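Local coordinates for Sodium/calcium exchanger membrane region domain-containing protein (Archaeoglobus fulgidus, PDB 4KPP) that probably exchanges protons for calcium ions across the membrane, as a cation antiporter of the sodium/calcium exchanger family, at residues A[50-53]-A[54-57]; A[141-144]-A[145-149]; A[283-286]-A[287-291]; A[346-349]-A[350-354]; A[355-358]-A[359-363]. One frame throughout, in Å; residues are numbered along the deposited sequence.

How the contacts relate
All five contacts are local, each made by neighbouring turns of one stretch of chain, so none closes a long loop, and they follow in series without nesting or crossing. Contact 1 lies on helix 32-60, its centre 21 Å or more from the centres of the others. Contact 2, on helix 138-152, touches contact 3, where helix 271-285 breaks before helix 288-299; their centres are 11 Å apart, and this meeting ties together the protein's two sodium/calcium exchanger sequence regions. Contacts 4 and 5 also touch: the end of helix 338-353 and the start of helix 357-377 flank a short turn, on the opposite side of the chain's centre from contact 1.

Contact 1 of 5, residues A[50-53]-A[54-57]; sequences ISWA and AETA
T56 has chi1 -56°, which sets OG1 beside its own backbone N and sends the hydroxyl back one turn to W52; E55, with a similar first torsion (chi1 -73°) and an extended chain, carries its side chain past S51 O, so that OE1 ends obliquely at the W52 ring. All lie near the C-terminal end of helix 32-60. T56 OG1 donates to W52 O at 2.9 Å, while T56 N donates to the same oxygen at 3.3 Å from the other face of the carbonyl plane, so one acceptor holds two donors. The neighbouring rungs are regular: A54 N to I50 O is 2.8 Å, and A57 N to A53 O is 3.1 Å. E55 CG passes 3.2 Å from S51 O. Its OE1 then arrives at the edge of the W52 indole, near the ring plane, 4.1 Å from CD1, with carboxylate and ring 31° apart. Outside the segments, S51 OG bonds to S47 O, and T56 packs on P194, L197 and V209. The chemistry implies that the buried threonine hydroxyl is satisfied inside its own helix, while the approach of OE1 to the indole edge is consistent with at most a weak electrostatic attraction.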
loop_
_atom_site.group_PDB
_atom_site.type_symbol
_atom_site.label_atom_id
_atom_site.label_comp_id
_atom_site.label_asym_id
_atom_site.label_seq_id
_atom_site.Cartn_x
_atom_site.Cartn_y
_atom_site.Cartn_z
ATOM N N ILE A 50 1.376 10.417 -10.602
ATOM C CA ILE A 50 0.029 9.957 -10.290
ATOM C C ILE A 50 -0.498 10.619 -9.021
ATOM O O ILE A 50 -1.641 11.065 -8.979
ATOM C CB ILE A 50 -0.022 8.418 -10.155
ATOM C CG1 ILE A 50 0.036 7.771 -11.539
ATOM C CG2 ILE A 50 -1.288 7.980 -9.438
ATOM C CD1 ILE A 50 0.086 6.266 -11.518
ATOM N N SER A 51 0.345 10.706 -7.999
ATOM C CA SER A 51 -0.057 11.336 -6.748
ATOM C C SER A 51 -0.339 12.823 -6.940
ATOM O O SER A 51 -1.319 13.345 -6.409
ATOM C CB SER A 51 1.002 11.122 -5.666
ATOM O OG SER A 51 1.055 9.757 -5.296
ATOM N N TRP A 52 0.522 13.492 -7.703
ATOM C CA TRP A 52 0.319 14.894 -8.053
ATOM C C TRP A 52 -0.993 15.075 -8.796
ATOM O O TRP A 52 -1.718 16.044 -8.568
ATOM C CB TRP A 52 1.471 15.406 -8.920
ATOM C CG TRP A 52 2.738 15.634 -8.165
ATOM C CD1 TRP A 52 2.891 15.652 -6.809
ATOM C CD2 TRP A 52 4.036 15.877 -8.719
ATOM N NE1 TRP A 52 4.204 15.893 -6.484
ATOM C CE2 TRP A 52 4.927 16.035 -7.638
ATOM C CE3 TRP A 52 4.533 15.977 -10.022
ATOM C CZ2 TRP A 52 6.285 16.287 -7.821
ATOM C CZ3 TRP A 52 5.882 16.229 -10.200
ATOM C CH2 TRP A 52 6.741 16.381 -9.107
ATOM N N ALA A 53 -1.290 14.134 -9.687
ATOM C CA ALA A 53 -2.521 14.162 -10.467
ATOM C C ALA A 53 -3.758 13.919 -9.603
ATOM O O ALA A 53 -4.785 14.575 -9.773
ATOM C CB ALA A 53 -2.456 13.136 -11.587
ATOM N N ALA A 54 -3.652 12.969 -8.679
ATOM C CA ALA A 54 -4.766 12.606 -7.807
ATOM C C ALA A 54 -5.094 13.717 -6.819
ATOM O O ALA A 54 -6.250 13.914 -6.458
ATOM C CB ALA A 54 -4.461 11.314 -7.068
ATOM N N GLU A 55 -4.067 14.440 -6.384
ATOM C CA GLU A 55 -4.236 15.510 -5.407
ATOM C C GLU A 55 -4.869 16.750 -6.028
ATOM O O GLU A 55 -5.583 17.495 -5.357
ATOM C CB GLU A 55 -2.895 15.862 -4.760
ATOM C CG GLU A 55 -2.395 14.815 -3.779
ATOM C CD GLU A 55 -0.954 15.036 -3.364
ATOM O OE1 GLU A 55 -0.219 15.735 -4.096
ATOM O OE2 GLU A 55 -0.555 14.507 -2.305
ATOM N N THR A 56 -4.600 16.966 -7.311
ATOM C CA THR A 56 -5.203 18.069 -8.042
ATOM C C THR A 56 -6.679 17.781 -8.280
ATOM O O THR A 56 -7.535 18.649 -8.090
ATOM C CB THR A 56 -4.510 18.277 -9.394
ATOM O OG1 THR A 56 -3.111 18.487 -9.181
ATOM C CG2 THR A 56 -5.093 19.477 -10.119
ATOM N N ALA A 57 -6.968 16.548 -8.689
ATOM C CA ALA A 57 -8.339 16.104 -8.912
ATOM C C ALA A 57 -9.141 16.134 -7.617
ATOM O O ALA A 57 -10.351 16.380 -7.627
ATOM C CB ALA A 57 -8.352 14.702 -9.520
#

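Contact 2 of 5, residues A[141-144]-A[145-149]; sequences EIFF and LFLAT
F143 and L147, one turn apart on helix 138-152, form the tight side-chain part of this contact. F143 stands with CG anti to its backbone N (chi1 177°), which swings the ring outward and leans it toward L147, and L147 CD1 comes within 3.5 Å of F143 CE2. L147 CG sits 4.1 Å above one face of that ring, displaced toward the rim. With an alanine replacing L147, this branched cover is gone, and the F143 ring would probably lose contact over one face and be freer to turn. Regular backbone bonds hold the turn, such as L147 N to F143 O at 3.1 Å. Further on, L145 O accepts from T149 N at 3.0 Å and T149 OG1 at 2.7 Å, from opposite faces of its plane. The looser side is that of F146, whose ring leads away from 141-144. F143, F146 and L147 are only partly buried, and a bound monoolein lies about 4 Å from the L147 side chain. On the buried side, E141 OE1 bonds to Y176 OH, and F144 packs on L172 and I175 of helix 163-182. E141 and L145 press on helix 271-285, while I142 meets helices 311-331 and 379-393.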
loop_
_atom_site.group_PDB
_atom_site.type_symbol
_atom_site.label_atom_id
_atom_site.label_comp_id
_atom_site.label_asym_id
_atom_site.label_seq_id
_atom_site.Cartn_x
_atom_site.Cartn_y
_atom_site.Cartn_z
ATOM N N GLU A 141 -11.700 3.147 9.271
ATOM C CA GLU A 141 -10.701 2.214 8.760
ATOM C C GLU A 141 -10.386 1.109 9.764
ATOM O O GLU A 141 -10.091 -0.014 9.372
ATOM C CB GLU A 141 -9.415 2.933 8.327
ATOM C CG GLU A 141 -9.331 4.395 8.712
ATOM C CD GLU A 141 -10.064 5.307 7.743
ATOM O OE1 GLU A 141 -9.830 5.196 6.520
ATOM O OE2 GLU A 141 -10.874 6.135 8.208
ATOM N N ILE A 142 -10.457 1.433 11.052
ATOM C CA ILE A 142 -10.242 0.449 12.113
ATOM C C ILE A 142 -11.238 -0.705 12.007
ATOM O O ILE A 142 -10.866 -1.876 12.109
ATOM C CB ILE A 142 -10.359 1.094 13.511
ATOM C CG1 ILE A 142 -9.201 2.064 13.749
ATOM C CG2 ILE A 142 -10.388 0.030 14.600
ATOM C CD1 ILE A 142 -9.229 2.728 15.112
ATOM N N PHE A 143 -12.502 -0.360 11.791
ATOM C CA PHE A 143 -13.570 -1.343 11.654
ATOM C C PHE A 143 -13.314 -2.302 10.496
ATOM O O PHE A 143 -13.416 -3.521 10.651
ATOM C CB PHE A 143 -14.907 -0.628 11.454
ATOM C CG PHE A 143 -16.067 -1.552 11.225
ATOM C CD1 PHE A 143 -16.730 -2.130 12.294
ATOM C CD2 PHE A 143 -16.505 -1.831 9.940
ATOM C CE1 PHE A 143 -17.803 -2.980 12.086
ATOM C CE2 PHE A 143 -17.572 -2.675 9.725
ATOM C CZ PHE A 143 -18.224 -3.253 10.798
ATOM N N PHE A 144 -12.983 -1.750 9.334
ATOM C CA PHE A 144 -12.758 -2.568 8.150
ATOM C C PHE A 144 -11.458 -3.349 8.223
ATOM O O PHE A 144 -11.349 -4.436 7.663
ATOM C CB PHE A 144 -12.821 -1.724 6.880
ATOM C CG PHE A 144 -14.217 -1.467 6.412
ATOM C CD1 PHE A 144 -14.908 -2.438 5.704
ATOM C CD2 PHE A 144 -14.852 -0.270 6.696
ATOM C CE1 PHE A 144 -16.201 -2.215 5.279
ATOM C CE2 PHE A 144 -16.143 -0.042 6.273
ATOM C CZ PHE A 144 -16.818 -1.016 5.565
ATOM N N LEU A 145 -10.479 -2.791 8.925
ATOM C CA LEU A 145 -9.218 -3.480 9.160
ATOM C C LEU A 145 -9.466 -4.711 10.022
ATOM O O LEU A 145 -8.886 -5.769 9.796
ATOM C CB LEU A 145 -8.229 -2.544 9.850
ATOM C CG LEU A 145 -6.908 -2.263 9.134
ATOM C CD1 LEU A 145 -7.078 -2.347 7.628
ATOM C CD2 LEU A 145 -6.392 -0.889 9.539
ATOM N N PHE A 146 -10.345 -4.564 11.005
ATOM C CA PHE A 146 -10.679 -5.663 11.899
ATOM C C PHE A 146 -11.413 -6.780 11.159
ATOM O O PHE A 146 -11.112 -7.953 11.349
ATOM C CB PHE A 146 -11.512 -5.153 13.072
ATOM C CG PHE A 146 -11.642 -6.136 14.200
ATOM C CD1 PHE A 146 -10.516 -6.630 14.837
ATOM C CD2 PHE A 146 -12.893 -6.548 14.639
ATOM C CE1 PHE A 146 -10.630 -7.530 15.880
ATOM C CE2 PHE A 146 -13.015 -7.448 15.685
ATOM C CZ PHE A 146 -11.880 -7.940 16.306
ATOM N N LEU A 147 -12.367 -6.413 10.308
ATOM C CA LEU A 147 -13.131 -7.400 9.549
ATOM C C LEU A 147 -12.278 -8.133 8.517
ATOM O O LEU A 147 -12.421 -9.343 8.327
ATOM C CB LEU A 147 -14.330 -6.750 8.855
ATOM C CG LEU A 147 -15.471 -6.253 9.742
ATOM C CD1 LEU A 147 -16.707 -5.981 8.898
ATOM C CD2 LEU A 147 -15.776 -7.243 10.860
ATOM N N ALA A 148 -11.404 -7.391 7.844
ATOM C CA ALA A 148 -10.509 -7.969 6.851
ATOM C C ALA A 148 -9.535 -8.939 7.509
ATOM O O ALA A 148 -9.236 -10.002 6.962
ATOM C CB ALA A 148 -9.751 -6.873 6.115
ATOM N N THR A 149 -9.047 -8.566 8.687
ATOM C CA THR A 149 -8.084 -9.385 9.411
ATOM C C THR A 149 -8.714 -10.678 9.924
ATOM O O THR A 149 -8.127 -11.751 9.797
ATOM C CB THR A 149 -7.456 -8.606 10.577
ATOM O OG1 THR A 149 -6.750 -7.473 10.059
ATOM C CG2 THR A 149 -6.493 -9.482 11.351
#

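Contact 3 of 5, residues A[283-286]-A[287-291]; sequences VNQW and TLLIG
N284 O accepts L289 N at 3.0 Å, nearly along the C=O axis, across the break that ends helix 271-285. The backbone evidence is direct: W286 is the first residue to leave helical angles, and T287 (phi -136°, psi -78°) occupies the N-cap position of helix 288-299. Bonding here is irregular: N284 O also accepts T287 N at 3.2 Å, which stands well above the carbonyl plane. T287 makes no capping bond with its side chain; instead chi1 53° holds OG1 between its backbone N and carbonyl carbon, from where it donates to V283 O at 2.6 Å. That oxygen takes W286 N on the opposite face of its plane, so V283 O and N284 O each accept two donors. I290 CD1 reaches W286, 3.7 Å from CE3 and 3.4 Å from the backbone O. Such a discontinuous transmembrane helix agrees with the known architecture of this exchanger family. The polar ends bond to surrounding helices: N284 OD1 to Y79 OH, W286 NE1 to T149 OG1, and Q285 NE2 to E255 OE2 and, within its own helix, S281 OG. Thus the break is buried among helices 76-91, 96-127, 138-152 and 163-182, with T287 against A148 and I290 against F169.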
loop_
_atom_site.group_PDB
_atom_site.type_symbol
_atom_site.label_atom_id
_atom_site.label_comp_id
_atom_site.label_asym_id
_atom_site.label_seq_id
_atom_site.Cartn_x
_atom_site.Cartn_y
_atom_site.Cartn_z
ATOM N N VAL A 283 -5.558 -0.345 4.470
ATOM C CA VAL A 283 -6.889 -0.893 4.215
ATOM C C VAL A 283 -7.008 -1.498 2.815
ATOM O O VAL A 283 -7.400 -2.657 2.677
ATOM C CB VAL A 283 -8.009 0.159 4.431
ATOM C CG1 VAL A 283 -9.377 -0.437 4.112
ATOM C CG2 VAL A 283 -7.979 0.681 5.854
ATOM N N ASN A 284 -6.668 -0.732 1.777
ATOM C CA ASN A 284 -6.802 -1.255 0.414
ATOM C C ASN A 284 -5.843 -2.408 0.114
ATOM O O ASN A 284 -6.205 -3.364 -0.577
ATOM C CB ASN A 284 -6.724 -0.154 -0.662
ATOM C CG ASN A 284 -5.310 0.340 -0.915
ATOM O OD1 ASN A 284 -4.495 -0.354 -1.521
ATOM N ND2 ASN A 284 -5.026 1.563 -0.485
ATOM N N GLN A 285 -4.629 -2.327 0.649
ATOM C CA GLN A 285 -3.645 -3.379 0.420
ATOM C C GLN A 285 -4.000 -4.659 1.174
ATOM O O GLN A 285 -3.528 -5.746 0.835
ATOM C CB GLN A 285 -2.232 -2.896 0.766
ATOM C CG GLN A 285 -1.725 -1.828 -0.196
ATOM C CD GLN A 285 -0.316 -1.367 0.107
ATOM O OE1 GLN A 285 0.650 -2.081 -0.151
ATOM N NE2 GLN A 285 -0.192 -0.162 0.652
ATOM N N TRP A 286 -4.852 -4.524 2.184
ATOM C CA TRP A 286 -5.254 -5.661 3.001
ATOM C C TRP A 286 -6.677 -6.087 2.646
ATOM O O TRP A 286 -7.273 -6.922 3.324
ATOM C CB TRP A 286 -5.125 -5.303 4.485
ATOM C CG TRP A 286 -5.183 -6.455 5.448
ATOM C CD1 TRP A 286 -5.922 -6.520 6.594
ATOM C CD2 TRP A 286 -4.467 -7.698 5.364
ATOM N NE1 TRP A 286 -5.717 -7.721 7.225
ATOM C CE2 TRP A 286 -4.829 -8.464 6.491
ATOM C CE3 TRP A 286 -3.559 -8.239 4.446
ATOM C CZ2 TRP A 286 -4.317 -9.738 6.724
ATOM C CZ3 TRP A 286 -3.054 -9.506 4.680
ATOM C CH2 TRP A 286 -3.433 -10.240 5.810
ATOM N N THR A 287 -7.209 -5.507 1.573
ATOM C CA THR A 287 -8.533 -5.863 1.061
ATOM C C THR A 287 -8.529 -6.001 -0.462
ATOM O O THR A 287 -8.505 -7.113 -0.990
ATOM C CB THR A 287 -9.621 -4.837 1.475
ATOM O OG1 THR A 287 -9.217 -3.513 1.098
ATOM C CG2 THR A 287 -9.868 -4.885 2.982
ATOM N N LEU A 288 -8.547 -4.864 -1.156
ATOM C CA LEU A 288 -8.580 -4.837 -2.618
ATOM C C LEU A 288 -7.415 -5.594 -3.258
ATOM O O LEU A 288 -7.591 -6.282 -4.265
ATOM C CB LEU A 288 -8.608 -3.391 -3.130
ATOM C CG LEU A 288 -8.710 -3.223 -4.649
ATOM C CD1 LEU A 288 -10.075 -3.672 -5.167
ATOM C CD2 LEU A 288 -8.420 -1.788 -5.064
ATOM N N LEU A 289 -6.229 -5.465 -2.667
ATOM C CA LEU A 289 -5.031 -6.103 -3.198
ATOM C C LEU A 289 -5.165 -7.623 -3.198
ATOM O O LEU A 289 -4.828 -8.282 -4.181
ATOM C CB LEU A 289 -3.803 -5.699 -2.383
ATOM C CG LEU A 289 -2.498 -5.423 -3.140
ATOM C CD1 LEU A 289 -1.287 -5.718 -2.260
ATOM C CD2 LEU A 289 -2.407 -6.184 -4.457
ATOM N N ILE A 290 -5.649 -8.174 -2.090
ATOM C CA ILE A 290 -5.814 -9.617 -1.976
ATOM C C ILE A 290 -6.812 -10.120 -3.012
ATOM O O ILE A 290 -6.566 -11.114 -3.692
ATOM C CB ILE A 290 -6.284 -10.032 -0.572
ATOM C CG1 ILE A 290 -5.463 -9.311 0.499
ATOM C CG2 ILE A 290 -6.198 -11.547 -0.410
ATOM C CD1 ILE A 290 -5.850 -9.669 1.920
ATOM N N GLY A 291 -7.936 -9.421 -3.132
ATOM C CA GLY A 291 -8.932 -9.755 -4.130
ATOM C C GLY A 291 -8.373 -9.670 -5.537
ATOM O O GLY A 291 -8.658 -10.522 -6.379
#

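Contact 4 of 5, residues A[346-349]-A[350-354]; sequences LLFI and VQLLF
L346 and V350 begin the last turns of helix 338-353, the C-terminal end of an alpha-helix, which leaves helical angles at F354. Among the backbone bonds, V350 N to L346 O measures 2.9 Å. The next rung is stretched, with L347 O and Q351 N 3.8 Å apart. F348 O takes L352 N at 3.3 Å in the carbonyl plane and a weaker bond from Q351 N, a mixed pattern that marks a local departure from an even helical ladder. L353 N then donates to I349 O at 2.7 Å.

Of the apolar contacts, F348 and L352 lie side by side and point the same way, with F348 CE2 and L352 CD2 4.2 Å apart. I349 and V350 instead cross at about a right angle: chi1 53° wedges I349 CG1 between its backbone N and carbonyl carbon, and the chain end folds over the next peptide, bringing CD1 to 4.1 Å from V350 CG2. L347 packs on I366, Y367 and L370, joining this helix to helix 357-377. L346 and L353 remain on the surface, where they may face lipid.

The polar and aromatic partners lie further out. Q351 OE1 bonds to R109 NH2 of helix 96-127, and the F348 ring meets W248 with the two planes nearly perpendicular. At the unwound end, V350 CG1 lies in the plane of the F354 ring, at its edge, 3.9 Å from CD2.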
loop_
_atom_site.group_PDB
_atom_site.type_symbol
_atom_site.label_atom_id
_atom_site.label_comp_id
_atom_site.label_asym_id
_atom_site.label_seq_id
_atom_site.Cartn_x
_atom_site.Cartn_y
_atom_site.Cartn_z
ATOM N N LEU A 346 10.497 -3.204 15.862
ATOM C CA LEU A 346 11.290 -4.332 16.347
ATOM C C LEU A 346 10.710 -5.692 15.961
ATOM O O LEU A 346 11.419 -6.543 15.426
ATOM C CB LEU A 346 11.475 -4.250 17.866
ATOM C CG LEU A 346 12.264 -3.042 18.380
ATOM C CD1 LEU A 346 12.393 -3.087 19.896
ATOM C CD2 LEU A 346 13.632 -2.973 17.717
ATOM N N LEU A 347 9.425 -5.891 16.230
ATOM C CA LEU A 347 8.772 -7.162 15.926
ATOM C C LEU A 347 8.829 -7.501 14.437
ATOM O O LEU A 347 8.814 -8.673 14.056
ATOM C CB LEU A 347 7.326 -7.157 16.423
ATOM C CG LEU A 347 7.156 -7.245 17.942
ATOM C CD1 LEU A 347 5.696 -7.090 18.339
ATOM C CD2 LEU A 347 7.715 -8.560 18.461
ATOM N N PHE A 348 8.902 -6.469 13.601
ATOM C CA PHE A 348 9.034 -6.653 12.161
ATOM C C PHE A 348 10.443 -7.096 11.778
ATOM O O PHE A 348 10.626 -8.156 11.182
ATOM C CB PHE A 348 8.670 -5.366 11.412
ATOM C CG PHE A 348 8.956 -5.425 9.937
ATOM C CD1 PHE A 348 8.074 -6.055 9.071
ATOM C CD2 PHE A 348 10.111 -4.854 9.416
ATOM C CE1 PHE A 348 8.338 -6.116 7.715
ATOM C CE2 PHE A 348 10.379 -4.910 8.059
ATOM C CZ PHE A 348 9.493 -5.542 7.208
ATOM N N ILE A 349 11.435 -6.279 12.123
ATOM C CA ILE A 349 12.816 -6.537 11.714
ATOM C C ILE A 349 13.412 -7.796 12.339
ATOM O O ILE A 349 14.295 -8.421 11.755
ATOM C CB ILE A 349 13.742 -5.322 11.982
ATOM C CG1 ILE A 349 13.633 -4.860 13.438
ATOM C CG2 ILE A 349 13.418 -4.185 11.020
ATOM C CD1 ILE A 349 14.717 -5.407 14.349
ATOM N N VAL A 350 12.933 -8.164 13.523
ATOM C CA VAL A 350 13.389 -9.388 14.173
ATOM C C VAL A 350 13.057 -10.604 13.313
ATOM O O VAL A 350 13.888 -11.497 13.137
ATOM C CB VAL A 350 12.785 -9.548 15.589
ATOM C CG1 VAL A 350 12.841 -10.997 16.039
ATOM C CG2 VAL A 350 13.511 -8.650 16.581
ATOM N N GLN A 351 11.847 -10.617 12.758
ATOM C CA GLN A 351 11.401 -11.710 11.901
ATOM C C GLN A 351 12.209 -11.739 10.614
ATOM O O GLN A 351 12.468 -12.802 10.047
ATOM C CB GLN A 351 9.909 -11.567 11.581
ATOM C CG GLN A 351 9.297 -12.773 10.870
ATOM C CD GLN A 351 9.266 -12.621 9.358
ATOM O OE1 GLN A 351 8.903 -11.567 8.832
ATOM N NE2 GLN A 351 9.646 -13.680 8.653
ATOM N N LEU A 352 12.611 -10.555 10.165
ATOM C CA LEU A 352 13.364 -10.409 8.930
ATOM C C LEU A 352 14.834 -10.772 9.133
ATOM O O LEU A 352 15.475 -11.320 8.237
ATOM C CB LEU A 352 13.227 -8.979 8.407
ATOM C CG LEU A 352 13.921 -8.639 7.090
ATOM C CD1 LEU A 352 13.606 -9.688 6.041
ATOM C CD2 LEU A 352 13.495 -7.260 6.616
ATOM N N LEU A 353 15.360 -10.477 10.319
ATOM C CA LEU A 353 16.760 -10.756 10.628
ATOM C C LEU A 353 16.968 -12.147 11.231
ATOM O O LEU A 353 18.104 -12.591 11.408
ATOM C CB LEU A 353 17.335 -9.680 11.554
ATOM C CG LEU A 353 17.434 -8.273 10.960
ATOM C CD1 LEU A 353 18.033 -7.307 11.969
ATOM C CD2 LEU A 353 18.245 -8.279 9.670
ATOM N N PHE A 354 15.870 -12.828 11.544
ATOM C CA PHE A 354 15.924 -14.204 12.026
ATOM C C PHE A 354 14.936 -15.065 11.246
ATOM O O PHE A 354 13.808 -15.280 11.689
ATOM C CB PHE A 354 15.612 -14.272 13.524
ATOM C CG PHE A 354 16.666 -13.647 14.397
ATOM C CD1 PHE A 354 18.008 -13.934 14.206
ATOM C CD2 PHE A 354 16.313 -12.767 15.407
ATOM C CE1 PHE A 354 18.978 -13.358 15.008
ATOM C CE2 PHE A 354 17.279 -12.187 16.212
ATOM C CZ PHE A 354 18.613 -12.483 16.012
#

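Contact 5 of 5, residues A[355-358]-A[359-363]; sequences PGVE and VRYII
R360 folds back over the start of its own helix: NH1 comes within 3.3 Å of V357 CG2, and one face of the guanidinium lies over G356 C, 3.7 Å from the plane and displaced toward its rim. The arginine chain, extended from CG to NE, begins its path with CG 3.2 Å from G356 O. Beside it, V357 and Y361 run the same way, and V357 CG1 touches the edge of the tyrosine ring in its plane, 3.7 Å from CE2. This is the first turn of helix 357-377. G356 is its N-cap residue, and phi 130° there calls for glycine, since a CB would be jammed against the preceding carbonyl. The opening rungs follow, with R360 N to G356 O at 3.3 Å and I362 N to E358 O at 3.0 Å. Beyond the segments, helix 311-331 positions the guanidinium: NH1 forms a salt bridge with E315 OE1, while NE makes a weak, long ion pair with E316. A leucine in place of R360 removes the charge and would probably leave E315 without its mate and the face of the G356 peptide less covered. V357 and Y361 also pack on E315, and Y361 reaches L318.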
loop_
_atom_site.group_PDB
_atom_site.type_symbol
_atom_site.label_atom_id
_atom_site.label_comp_id
_atom_site.label_asym_id
_atom_site.label_seq_id
_atom_site.Cartn_x
_atom_site.Cartn_y
_atom_site.Cartn_z
ATOM N N PRO A 355 15.362 -15.565 10.076
ATOM C CA PRO A 355 14.485 -16.352 9.200
ATOM C C PRO A 355 14.159 -17.719 9.797
ATOM O O PRO A 355 14.855 -18.173 10.706
ATOM C CB PRO A 355 15.325 -16.514 7.931
ATOM C CG PRO A 355 16.742 -16.455 8.413
ATOM C CD PRO A 355 16.739 -15.477 9.554
ATOM N N GLY A 356 13.108 -18.362 9.296
ATOM C CA GLY A 356 12.748 -19.691 9.758
ATOM C C GLY A 356 11.290 -19.846 10.150
ATOM O O GLY A 356 10.629 -18.877 10.525
ATOM N N VAL A 357 10.792 -21.077 10.066
ATOM C CA VAL A 357 9.401 -21.380 10.388
ATOM C C VAL A 357 9.113 -21.146 11.868
ATOM O O VAL A 357 8.021 -20.714 12.235
ATOM C CB VAL A 357 9.045 -22.839 10.043
ATOM C CG1 VAL A 357 7.535 -23.034 10.074
ATOM C CG2 VAL A 357 9.604 -23.217 8.681
ATOM N N GLU A 358 10.100 -21.438 12.710
ATOM C CA GLU A 358 9.966 -21.267 14.150
ATOM C C GLU A 358 9.665 -19.816 14.503
ATOM O O GLU A 358 8.778 -19.537 15.309
ATOM C CB GLU A 358 11.237 -21.723 14.872
ATOM C CG GLU A 358 11.666 -23.156 14.573
ATOM C CD GLU A 358 12.550 -23.269 13.340
ATOM O OE1 GLU A 358 12.751 -22.252 12.645
ATOM O OE2 GLU A 358 13.048 -24.381 13.068
ATOM N N VAL A 359 10.405 -18.897 13.890
ATOM C CA VAL A 359 10.252 -17.473 14.166
ATOM C C VAL A 359 8.922 -16.916 13.656
ATOM O O VAL A 359 8.299 -16.084 14.313
ATOM C CB VAL A 359 11.429 -16.663 13.594
ATOM C CG1 VAL A 359 11.229 -15.177 13.840
ATOM C CG2 VAL A 359 12.730 -17.131 14.226
ATOM N N ARG A 360 8.480 -17.387 12.496
ATOM C CA ARG A 360 7.202 -16.953 11.939
ATOM C C ARG A 360 6.057 -17.272 12.897
ATOM O O ARG A 360 5.158 -16.452 13.097
ATOM C CB ARG A 360 6.949 -17.601 10.573
ATOM C CG ARG A 360 8.022 -17.313 9.534
ATOM C CD ARG A 360 7.653 -17.896 8.173
ATOM N NE ARG A 360 8.804 -17.973 7.275
ATOM C CZ ARG A 360 9.376 -19.109 6.886
ATOM N NH1 ARG A 360 8.899 -20.273 7.303
ATOM N NH2 ARG A 360 10.419 -19.082 6.068
ATOM N N TYR A 361 6.098 -18.457 13.496
ATOM C CA TYR A 361 5.069 -18.848 14.456
ATOM C C TYR A 361 5.210 -18.118 15.789
ATOM O O TYR A 361 4.211 -17.738 16.403
ATOM C CB TYR A 361 5.065 -20.363 14.670
ATOM C CG TYR A 361 4.300 -21.124 13.610
ATOM C CD1 TYR A 361 2.915 -21.223 13.661
ATOM C CD2 TYR A 361 4.961 -21.746 12.559
ATOM C CE1 TYR A 361 2.209 -21.920 12.695
ATOM C CE2 TYR A 361 4.264 -22.446 11.588
ATOM C CZ TYR A 361 2.889 -22.529 11.662
ATOM O OH TYR A 361 2.192 -23.221 10.698
ATOM N N ILE A 362 6.449 -17.920 16.229
ATOM C CA ILE A 362 6.708 -17.216 17.479
ATOM C C ILE A 362 6.214 -15.773 17.412
ATOM O O ILE A 362 5.486 -15.319 18.295
ATOM C CB ILE A 362 8.208 -17.244 17.854
ATOM C CG1 ILE A 362 8.609 -18.637 18.342
ATOM C CG2 ILE A 362 8.511 -16.214 18.932
ATOM C CD1 ILE A 362 10.094 -18.786 18.609
ATOM N N ILE A 363 6.606 -15.065 16.357
ATOM C CA ILE A 363 6.200 -13.675 16.172
ATOM C C ILE A 363 4.690 -13.564 15.952
ATOM O O ILE A 363 4.058 -12.622 16.429
ATOM C CB ILE A 363 6.963 -13.003 15.009
ATOM C CG1 ILE A 363 8.472 -13.110 15.230
ATOM C CG2 ILE A 363 6.570 -11.542 14.880
ATOM C CD1 ILE A 363 8.953 -12.423 16.484
#